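Side-chain contacts in uric acid degradation bifunctional protein PucL (Bacillus subtilis, PDB 6A4M), which catalyses the oxidation of urate and probably, as a bifunctional enzyme, a later decarboxylation in uric acid degradation: residues G6-Y11 with N70-H75; V41-G46 with D66-F71; Y90-F95 with D103-T108. All coordinates share one frame; numbering follows the deposited sequence.

The three contacts lie on one side of the chain's centre, where helices 64-78 and 84-98 pack on adjacent strands of the large antiparallel sheet. Contact 1 joins strand 3-13 to helix 64-78; contact 2 sets the same helix on the next strand, 36-45, its centre about 8 Å from that of contact 1. Contact 3, centred about 9 Å from contact 2 and 13 Å from contact 1, places helix 84-98 on strand 104-121. Contacts 1 and 2 both end on helix 64-78, and contact 3 opens after both have closed. Stacked Phe71 and Phe95 join the two helices, making one helical layer over the sheet, as in tunnelling-fold (T-fold) uricases.

Contact 1 (G6-Y11 with N70-H75); sequences GNVFAY and NFIQRH
Val8 and Ile72 meet where the sheet of the T-fold, on its strand 3-13, carries helix 64-78. The two short segments run almost parallel, at 15°, with their axes 8.9 Å apart. Val8 points its CB at the helix, and its CG1 lies anti to the backbone N (chi1 -179°), which carries that methyl to 4.1 Å from Ile72 CG2. The two branched side chains cross obliquely, each offering a single methyl. The same CG1 also grazes the start of the Gln73 side chain, 4.3 Å from CG, so it rests on the aliphatic part of Gln73 as well as on Ile72. Ile72 also packs on Val41 and Cys43 of strand 36-45 and on Phe95 of helix 84-98, so its side chain meets two strands and the neighbouring helix.

Phe9 points its CB away from the helix; its ring touches Asp40 and Ile112, and the residue meets helix 64-78 through its backbone. Gln73, extended beyond CG, sends NE2 to Phe9 O at 3.3 Å, a weak hydrogen bond with an N-H...O angle of 155°. This is the polar link across an otherwise apolar contact, formed at its more open margin. One helical turn past Phe71, on a different face of the helix, His75 curls back, its ring stacked on that of Phe71. Phe71 O accepts from His75 N and His75 ND1 on opposite faces of its carbonyl plane, with ND1 2.7 Å away.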
loop_
_atom_site.group_PDB
_atom_site.type_symbol
_atom_site.label_atom_id
_atom_site.label_comp_id
_atom_site.label_asym_id
_atom_site.label_seq_id
_atom_site.Cartn_x
_atom_site.Cartn_y
_atom_site.Cartn_z
ATOM N N GLY A 6 -9.591 9.746 14.808
ATOM C CA GLY A 6 -9.520 8.512 14.015
ATOM C C GLY A 6 -10.778 8.319 13.189
ATOM O O GLY A 6 -11.777 8.998 13.418
ATOM N N ASN A 7 -10.724 7.378 12.244
ATOM C CA ASN A 7 -11.819 7.097 11.298
ATOM C C ASN A 7 -12.296 8.345 10.544
ATOM O O ASN A 7 -13.494 8.548 10.350
ATOM C CB ASN A 7 -13.000 6.386 12.005
ATOM C CG ASN A 7 -12.795 4.882 12.148
ATOM O OD1 ASN A 7 -11.838 4.309 11.629
ATOM N ND2 ASN A 7 -13.710 4.236 12.855
ATOM N N VAL A 8 -11.346 9.173 10.115
ATOM C CA VAL A 8 -11.666 10.344 9.311
ATOM C C VAL A 8 -11.676 9.914 7.847
ATOM O O VAL A 8 -10.645 9.929 7.173
ATOM C CB VAL A 8 -10.680 11.502 9.560
ATOM C CG1 VAL A 8 -11.057 12.721 8.721
ATOM C CG2 VAL A 8 -10.654 11.854 11.043
ATOM N N PHE A 9 -12.853 9.505 7.378
ATOM C CA PHE A 9 -13.061 9.143 5.976
ATOM C C PHE A 9 -13.111 10.405 5.132
ATOM O O PHE A 9 -13.770 11.382 5.506
ATOM C CB PHE A 9 -14.379 8.379 5.779
ATOM C CG PHE A 9 -14.333 6.943 6.226
ATOM C CD1 PHE A 9 -14.414 6.613 7.578
ATOM C CD2 PHE A 9 -14.238 5.912 5.292
ATOM C CE1 PHE A 9 -14.388 5.286 7.990
ATOM C CE2 PHE A 9 -14.216 4.584 5.701
ATOM C CZ PHE A 9 -14.293 4.271 7.052
ATOM N N ALA A 10 -12.421 10.376 3.996
ATOM C CA ALA A 10 -12.451 11.471 3.038
ATOM C C ALA A 10 -12.386 10.905 1.626
ATOM O O ALA A 10 -11.454 10.172 1.299
ATOM C CB ALA A 10 -11.290 12.419 3.294
ATOM N N TYR A 11 -13.387 11.231 0.809
ATOM C CA TYR A 11 -13.428 10.833 -0.600
ATOM C C TYR A 11 -13.257 12.067 -1.480
ATOM O O TYR A 11 -13.932 13.070 -1.270
ATOM C CB TYR A 11 -14.758 10.149 -0.928
ATOM C CG TYR A 11 -15.039 8.931 -0.077
ATOM C CD1 TYR A 11 -14.475 7.697 -0.389
ATOM C CD2 TYR A 11 -15.864 9.014 1.045
ATOM C CE1 TYR A 11 -14.721 6.576 0.391
ATOM C CE2 TYR A 11 -16.119 7.899 1.829
ATOM C CZ TYR A 11 -15.545 6.681 1.498
ATOM O OH TYR A 11 -15.785 5.570 2.273
ATOM N N ASN A 70 -12.089 18.596 10.276
ATOM C CA ASN A 70 -12.395 19.596 9.245
ATOM C C ASN A 70 -11.141 20.059 8.496
ATOM O O ASN A 70 -11.185 20.263 7.286
ATOM C CB ASN A 70 -13.142 20.796 9.846
ATOM C CG ASN A 70 -14.516 20.426 10.390
ATOM O OD1 ASN A 70 -15.112 19.429 9.987
ATOM N ND2 ASN A 70 -15.021 21.231 11.311
ATOM N N PHE A 71 -10.033 20.201 9.226
ATOM C CA PHE A 71 -8.730 20.566 8.656
ATOM C C PHE A 71 -8.270 19.542 7.618
ATOM O O PHE A 71 -7.852 19.911 6.522
ATOM C CB PHE A 71 -7.688 20.681 9.775
ATOM C CG PHE A 71 -6.383 21.294 9.348
ATOM C CD1 PHE A 71 -5.370 20.510 8.796
ATOM C CD2 PHE A 71 -6.146 22.650 9.534
ATOM C CE1 PHE A 71 -4.161 21.074 8.420
ATOM C CE2 PHE A 71 -4.934 23.216 9.164
ATOM C CZ PHE A 71 -3.941 22.428 8.606
ATOM N N ILE A 72 -8.350 18.262 7.983
ATOM C CA ILE A 72 -7.980 17.154 7.093
ATOM C C ILE A 72 -8.859 17.136 5.839
ATOM O O ILE A 72 -8.343 17.017 4.727
ATOM C CB ILE A 72 -8.045 15.792 7.838
ATOM C CG1 ILE A 72 -6.895 15.702 8.853
ATOM C CG2 ILE A 72 -7.977 14.603 6.874
ATOM C CD1 ILE A 72 -7.145 14.735 9.990
ATOM N N GLN A 73 -10.170 17.265 6.027
ATOM C CA GLN A 73 -11.128 17.150 4.923
ATOM C C GLN A 73 -11.023 18.276 3.899
ATOM O O GLN A 73 -11.004 18.010 2.691
ATOM C CB GLN A 73 -12.559 17.043 5.456
ATOM C CG GLN A 73 -12.825 15.692 6.100
ATOM C CD GLN A 73 -14.217 15.560 6.681
ATOM O OE1 GLN A 73 -14.855 16.548 7.055
ATOM N NE2 GLN A 73 -14.694 14.321 6.773
ATOM N N ARG A 74 -10.946 19.520 4.372
ATOM C CA ARG A 74 -10.812 20.659 3.463
ATOM C C ARG A 74 -9.436 20.695 2.783
ATOM O O ARG A 74 -9.329 21.129 1.634
ATOM C CB ARG A 74 -11.160 21.985 4.155
ATOM C CG ARG A 74 -10.129 22.537 5.126
ATOM C CD ARG A 74 -10.637 23.810 5.791
ATOM N NE ARG A 74 -9.926 24.067 7.047
ATOM C CZ ARG A 74 -10.426 23.935 8.280
ATOM N NH1 ARG A 74 -11.686 23.549 8.500
ATOM N NH2 ARG A 74 -9.644 24.203 9.322
ATOM N N HIS A 75 -8.398 20.218 3.468
ATOM C CA HIS A 75 -7.077 20.081 2.843
ATOM C C HIS A 75 -7.018 19.020 1.739
ATOM O O HIS A 75 -6.225 19.156 0.815
ATOM C CB HIS A 75 -5.975 19.857 3.886
ATOM C CG HIS A 75 -5.517 21.121 4.540
ATOM N ND1 HIS A 75 -6.256 21.770 5.505
ATOM C CD2 HIS A 75 -4.414 21.879 4.339
ATOM C CE1 HIS A 75 -5.621 22.865 5.879
ATOM N NE2 HIS A 75 -4.499 22.952 5.190
#

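Contact 2 (V41-G46 with D66-F71); sequences VTCEIG and DSMKNF
Met68 reaches from helix 64-78 to Cys43 and Ile45 of strand 36-45, and this one side chain makes the helix's half of the contact, which lies in the buried layer between the T-fold sheet and its helices. The apolar packing comes in two parts. Met68 and Ile45 approach tip to tip: the terminal methyl CE of Met68 lies 3.5 Å from Ile45 CD1 and 4.0 Å from Ile45 CG1. Ile45 holds CG1 between its backbone N and carbonyl carbon (chi1 65°), which points CD1 out at the helix, while the Met68 chain bends at its last torsion (chi3 -116°) and brings CE up to that methyl end-on. The second part brings two sulfurs together, Cys43 SG and Met68 SD, at 4.2 Å; this is van der Waals packing of a thiol against a thioether. SD touches both strand residues, lying also 4.1 Å from Ile45 CD1. Phe95 touches Met68 and Cys43, and Tyr3 touches Met68 and Ile45, so aromatic side chains flank the contact. Were Met68 cut back to an alanine, the loss of SD and CE would probably leave Ile45 CD1 and Cys43 SG without their partner on the helix and open a gap between helix and strand.

Polar bonding stays within each partner or faces other neighbours: Lys69 NZ bonds Asn70 OD1 at 3.0 Å on the helix, and Glu44, turned away, bonds Ser2. With no hydrogen bond crossing between the segments, their cohesion rests on dispersion and exclusion of water, carried by a flexible, polarisable thioether.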
loop_
_atom_site.group_PDB
_atom_site.type_symbol
_atom_site.label_atom_id
_atom_site.label_comp_id
_atom_site.label_asym_id
_atom_site.label_seq_id
_atom_site.Cartn_x
_atom_site.Cartn_y
_atom_site.Cartn_z
ATOM N N VAL A 41 -8.131 8.583 7.233
ATOM C CA VAL A 41 -7.075 9.267 7.964
ATOM C C VAL A 41 -7.213 9.028 9.463
ATOM O O VAL A 41 -8.312 9.119 10.017
ATOM C CB VAL A 41 -7.054 10.783 7.674
ATOM C CG1 VAL A 41 -5.931 11.468 8.455
ATOM C CG2 VAL A 41 -6.900 11.027 6.177
ATOM N N THR A 42 -6.085 8.694 10.089
ATOM C CA THR A 42 -5.916 8.752 11.535
ATOM C C THR A 42 -4.904 9.872 11.805
ATOM O O THR A 42 -3.850 9.924 11.160
ATOM C CB THR A 42 -5.383 7.419 12.094
ATOM O OG1 THR A 42 -6.209 6.341 11.638
ATOM C CG2 THR A 42 -5.361 7.432 13.622
ATOM N N CYS A 43 -5.235 10.767 12.736
ATOM C CA CYS A 43 -4.379 11.906 13.071
ATOM C C CYS A 43 -4.092 11.935 14.572
ATOM O O CYS A 43 -5.015 11.865 15.377
ATOM C CB CYS A 43 -5.040 13.209 12.641
ATOM S SG CYS A 43 -3.984 14.658 12.866
ATOM N N GLU A 44 -2.811 12.030 14.927
ATOM C CA GLU A 44 -2.354 11.993 16.316
ATOM C C GLU A 44 -1.322 13.102 16.523
ATOM O O GLU A 44 -0.307 13.130 15.827
ATOM C CB GLU A 44 -1.716 10.632 16.617
ATOM C CG GLU A 44 -1.389 10.390 18.086
ATOM C CD GLU A 44 -0.715 9.049 18.346
ATOM O OE1 GLU A 44 -0.409 8.314 17.381
ATOM O OE2 GLU A 44 -0.482 8.730 19.532
ATOM N N ILE A 45 -1.577 14.001 17.476
ATOM C CA ILE A 45 -0.675 15.129 17.745
ATOM C C ILE A 45 -0.200 15.123 19.197
ATOM O O ILE A 45 -0.978 14.832 20.106
ATOM C CB ILE A 45 -1.314 16.486 17.350
ATOM C CG1 ILE A 45 -2.550 16.816 18.202
ATOM C CG2 ILE A 45 -1.685 16.467 15.870
ATOM C CD1 ILE A 45 -3.156 18.177 17.922
ATOM N N GLY A 46 1.085 15.423 19.398
ATOM C CA GLY A 46 1.707 15.437 20.730
ATOM C C GLY A 46 1.669 16.814 21.363
ATOM O O GLY A 46 2.119 17.791 20.763
ATOM N N ASP A 66 -12.503 18.071 16.458
ATOM C CA ASP A 66 -13.428 18.363 15.354
ATOM C C ASP A 66 -12.780 19.307 14.335
ATOM O O ASP A 66 -13.044 19.198 13.135
ATOM C CB ASP A 66 -14.750 18.962 15.863
ATOM C CG ASP A 66 -15.959 18.188 15.382
ATOM O OD1 ASP A 66 -16.089 17.012 15.782
ATOM O OD2 ASP A 66 -16.774 18.746 14.615
ATOM N N SER A 67 -11.949 20.232 14.822
ATOM C CA SER A 67 -11.150 21.099 13.952
ATOM C C SER A 67 -10.164 20.284 13.120
ATOM O O SER A 67 -10.017 20.533 11.926
ATOM C CB SER A 67 -10.393 22.151 14.767
ATOM O OG SER A 67 -11.280 22.881 15.598
ATOM N N MET A 68 -9.505 19.314 13.757
ATOM C CA MET A 68 -8.610 18.369 13.069
ATOM C C MET A 68 -9.295 17.632 11.915
ATOM O O MET A 68 -8.717 17.500 10.834
ATOM C CB MET A 68 -8.054 17.333 14.049
ATOM C CG MET A 68 -6.824 17.776 14.809
ATOM S SD MET A 68 -6.258 16.439 15.875
ATOM C CE MET A 68 -6.481 17.175 17.491
ATOM N N LYS A 69 -10.512 17.149 12.167
ATOM C CA LYS A 69 -11.322 16.470 11.151
ATOM C C LYS A 69 -11.584 17.401 9.974
ATOM O O LYS A 69 -11.327 17.040 8.824
ATOM C CB LYS A 69 -12.649 15.977 11.754
ATOM C CG LYS A 69 -13.679 15.452 10.753
ATOM C CD LYS A 69 -15.003 15.139 11.428
ATOM C CE LYS A 69 -15.849 16.381 11.676
ATOM N NZ LYS A 69 -16.533 16.863 10.445
ATOM N N ASN A 70 -12.089 18.596 10.276
ATOM C CA ASN A 70 -12.395 19.596 9.245
ATOM C C ASN A 70 -11.141 20.059 8.496
ATOM O O ASN A 70 -11.185 20.263 7.286
ATOM C CB ASN A 70 -13.142 20.796 9.846
ATOM C CG ASN A 70 -14.516 20.426 10.390
ATOM O OD1 ASN A 70 -15.112 19.429 9.987
ATOM N ND2 ASN A 70 -15.021 21.231 11.311
ATOM N N PHE A 71 -10.033 20.201 9.226
ATOM C CA PHE A 71 -8.730 20.566 8.656
ATOM C C PHE A 71 -8.270 19.542 7.618
ATOM O O PHE A 71 -7.852 19.911 6.522
ATOM C CB PHE A 71 -7.688 20.681 9.775
ATOM C CG PHE A 71 -6.383 21.294 9.348
ATOM C CD1 PHE A 71 -5.370 20.510 8.796
ATOM C CD2 PHE A 71 -6.146 22.650 9.534
ATOM C CE1 PHE A 71 -4.161 21.074 8.420
ATOM C CE2 PHE A 71 -4.934 23.216 9.164
ATOM C CZ PHE A 71 -3.941 22.428 8.606
#

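Contact 3 (Y90-F95 with D103-T108); sequences YVAHRF and DTITLT
Ile105 and Leu107, the two residues with most surface buried here, rise from strand 104-121 against helix 84-98, with Ala92 of the helix next in burial, touching both. With chi1 at -175°, Ile105 directs its CG1 branch away from its own amide, which carries CD1 to Phe95, whose CD2 is 3.4 Å away and whose CB is at 3.7 Å. The methyl meets the ring obliquely, and the two side chains cross at about a right angle. The CG2 branch of Ile105 lies 4.3 Å from Ala92 CB.

Leu107 uses CD1 alone. This methyl settles against the helix backbone, 3.6 Å from Ala92 N, and also lies 3.7 Å from Ala92 CB and 3.9 Å from Val91 CG1. The small Ala92 side chain is consistent with the close approach here: the CA atoms of Ala92 and Ile105 are 6.8 Å apart.

Around them, Leu144 packs on Ala92, Val41 and Cys43 on Leu107, and Ile45 on Ile105, so neighbouring strands share the core. No hydrogen bond crosses between the segments, which run nearly antiparallel at 158°. A helix leading through a short connection into a strand it then covers belongs to the beta-beta-alpha-alpha-beta-beta topology of the T-fold.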
loop_
_atom_site.group_PDB
_atom_site.type_symbol
_atom_site.label_atom_id
_atom_site.label_comp_id
_atom_site.label_asym_id
_atom_site.label_seq_id
_atom_site.Cartn_x
_atom_site.Cartn_y
_atom_site.Cartn_z
ATOM N N TYR A 90 1.542 17.207 2.898
ATOM C CA TYR A 90 0.823 18.485 2.860
ATOM C C TYR A 90 0.176 18.771 4.216
ATOM O O TYR A 90 0.517 19.757 4.870
ATOM C CB TYR A 90 -0.227 18.443 1.736
ATOM C CG TYR A 90 -1.112 19.665 1.562
ATOM C CD1 TYR A 90 -0.598 20.962 1.654
ATOM C CD2 TYR A 90 -2.464 19.517 1.248
ATOM C CE1 TYR A 90 -1.416 22.074 1.463
ATOM C CE2 TYR A 90 -3.284 20.622 1.058
ATOM C CZ TYR A 90 -2.759 21.897 1.161
ATOM O OH TYR A 90 -3.589 22.983 0.977
ATOM N N VAL A 91 -0.699 17.866 4.650
ATOM C CA VAL A 91 -1.442 18.011 5.912
ATOM C C VAL A 91 -0.498 18.135 7.121
ATOM O O VAL A 91 -0.734 18.967 8.003
ATOM C CB VAL A 91 -2.466 16.851 6.106
ATOM C CG1 VAL A 91 -3.096 16.867 7.496
ATOM C CG2 VAL A 91 -3.564 16.928 5.054
ATOM N N ALA A 92 0.566 17.332 7.148
ATOM C CA ALA A 92 1.546 17.362 8.244
ATOM C C ALA A 92 2.197 18.735 8.374
ATOM O O ALA A 92 2.199 19.324 9.455
ATOM C CB ALA A 92 2.617 16.299 8.042
ATOM N N HIS A 93 2.743 19.227 7.260
ATOM C CA HIS A 93 3.363 20.561 7.198
ATOM C C HIS A 93 2.401 21.679 7.609
ATOM O O HIS A 93 2.752 22.532 8.429
ATOM C CB HIS A 93 3.922 20.847 5.795
ATOM C CG HIS A 93 5.336 20.396 5.605
ATOM N ND1 HIS A 93 6.390 21.278 5.507
ATOM C CD2 HIS A 93 5.874 19.157 5.511
ATOM C CE1 HIS A 93 7.514 20.603 5.354
ATOM N NE2 HIS A 93 7.230 19.313 5.354
ATOM N N ARG A 94 1.193 21.656 7.047
ATOM C CA ARG A 94 0.192 22.690 7.322
ATOM C C ARG A 94 -0.327 22.671 8.763
ATOM O O ARG A 94 -0.655 23.729 9.300
ATOM C CB ARG A 94 -0.981 22.612 6.326
ATOM C CG ARG A 94 -0.618 22.810 4.850
ATOM C CD ARG A 94 0.362 23.948 4.599
ATOM N NE ARG A 94 -0.131 25.202 5.170
ATOM C CZ ARG A 94 0.619 26.245 5.538
ATOM N NH1 ARG A 94 1.946 26.238 5.402
ATOM N NH2 ARG A 94 0.023 27.321 6.045
ATOM N N PHE A 95 -0.402 21.487 9.378
ATOM C CA PHE A 95 -0.738 21.371 10.811
ATOM C C PHE A 95 0.329 22.029 11.691
ATOM O O PHE A 95 0.008 22.812 12.581
ATOM C CB PHE A 95 -0.911 19.902 11.248
ATOM C CG PHE A 95 -2.341 19.428 11.292
ATOM C CD1 PHE A 95 -3.272 20.058 12.116
ATOM C CD2 PHE A 95 -2.749 18.320 10.552
ATOM C CE1 PHE A 95 -4.585 19.615 12.175
ATOM C CE2 PHE A 95 -4.062 17.870 10.608
ATOM C CZ PHE A 95 -4.981 18.518 11.421
ATOM N N ASP A 103 3.974 20.039 18.670
ATOM C CA ASP A 103 5.383 19.697 18.418
ATOM C C ASP A 103 5.561 18.455 17.532
ATOM O O ASP A 103 6.472 18.416 16.703
ATOM C CB ASP A 103 6.120 19.490 19.750
ATOM C CG ASP A 103 6.096 20.730 20.640
ATOM O OD1 ASP A 103 6.124 21.863 20.111
ATOM O OD2 ASP A 103 6.049 20.572 21.878
ATOM N N THR A 104 4.706 17.449 17.718
ATOM C CA THR A 104 4.769 16.189 16.972
ATOM C C THR A 104 3.434 15.915 16.276
ATOM O O THR A 104 2.375 16.322 16.765
ATOM C CB THR A 104 5.085 15.010 17.917
ATOM O OG1 THR A 104 6.165 15.365 18.787
ATOM C CG2 THR A 104 5.481 13.760 17.132
ATOM N N ILE A 105 3.497 15.232 15.133
ATOM C CA ILE A 105 2.299 14.752 14.438
ATOM C C ILE A 105 2.575 13.411 13.748
ATOM O O ILE A 105 3.592 13.253 13.074
ATOM C CB ILE A 105 1.742 15.791 13.428
ATOM C CG1 ILE A 105 0.423 15.297 12.813
ATOM C CG2 ILE A 105 2.752 16.113 12.331
ATOM C CD1 ILE A 105 -0.387 16.387 12.141
ATOM N N THR A 106 1.672 12.452 13.947
ATOM C CA THR A 106 1.710 11.170 13.248
ATOM C C THR A 106 0.430 11.051 12.430
ATOM O O THR A 106 -0.668 11.093 12.989
ATOM C CB THR A 106 1.800 9.979 14.226
ATOM O OG1 THR A 106 2.836 10.217 15.186
ATOM C CG2 THR A 106 2.097 8.681 13.479
ATOM N N LEU A 107 0.583 10.919 11.113
ATOM C CA LEU A 107 -0.542 10.735 10.201
ATOM C C LEU A 107 -0.500 9.348 9.572
ATOM O O LEU A 107 0.556 8.891 9.138
ATOM C CB LEU A 107 -0.518 11.797 9.109
ATOM C CG LEU A 107 -1.043 13.160 9.556
ATOM C CD1 LEU A 107 -0.462 14.275 8.703
ATOM C CD2 LEU A 107 -2.563 13.200 9.521
ATOM N N THR A 108 -1.660 8.697 9.533
ATOM C CA THR A 108 -1.842 7.410 8.877
ATOM C C THR A 108 -2.925 7.581 7.821
ATOM O O THR A 108 -3.981 8.142 8.114
ATOM C CB THR A 108 -2.297 6.345 9.887
ATOM O OG1 THR A 108 -1.352 6.274 10.962
ATOM C CG2 THR A 108 -2.421 4.975 9.239
#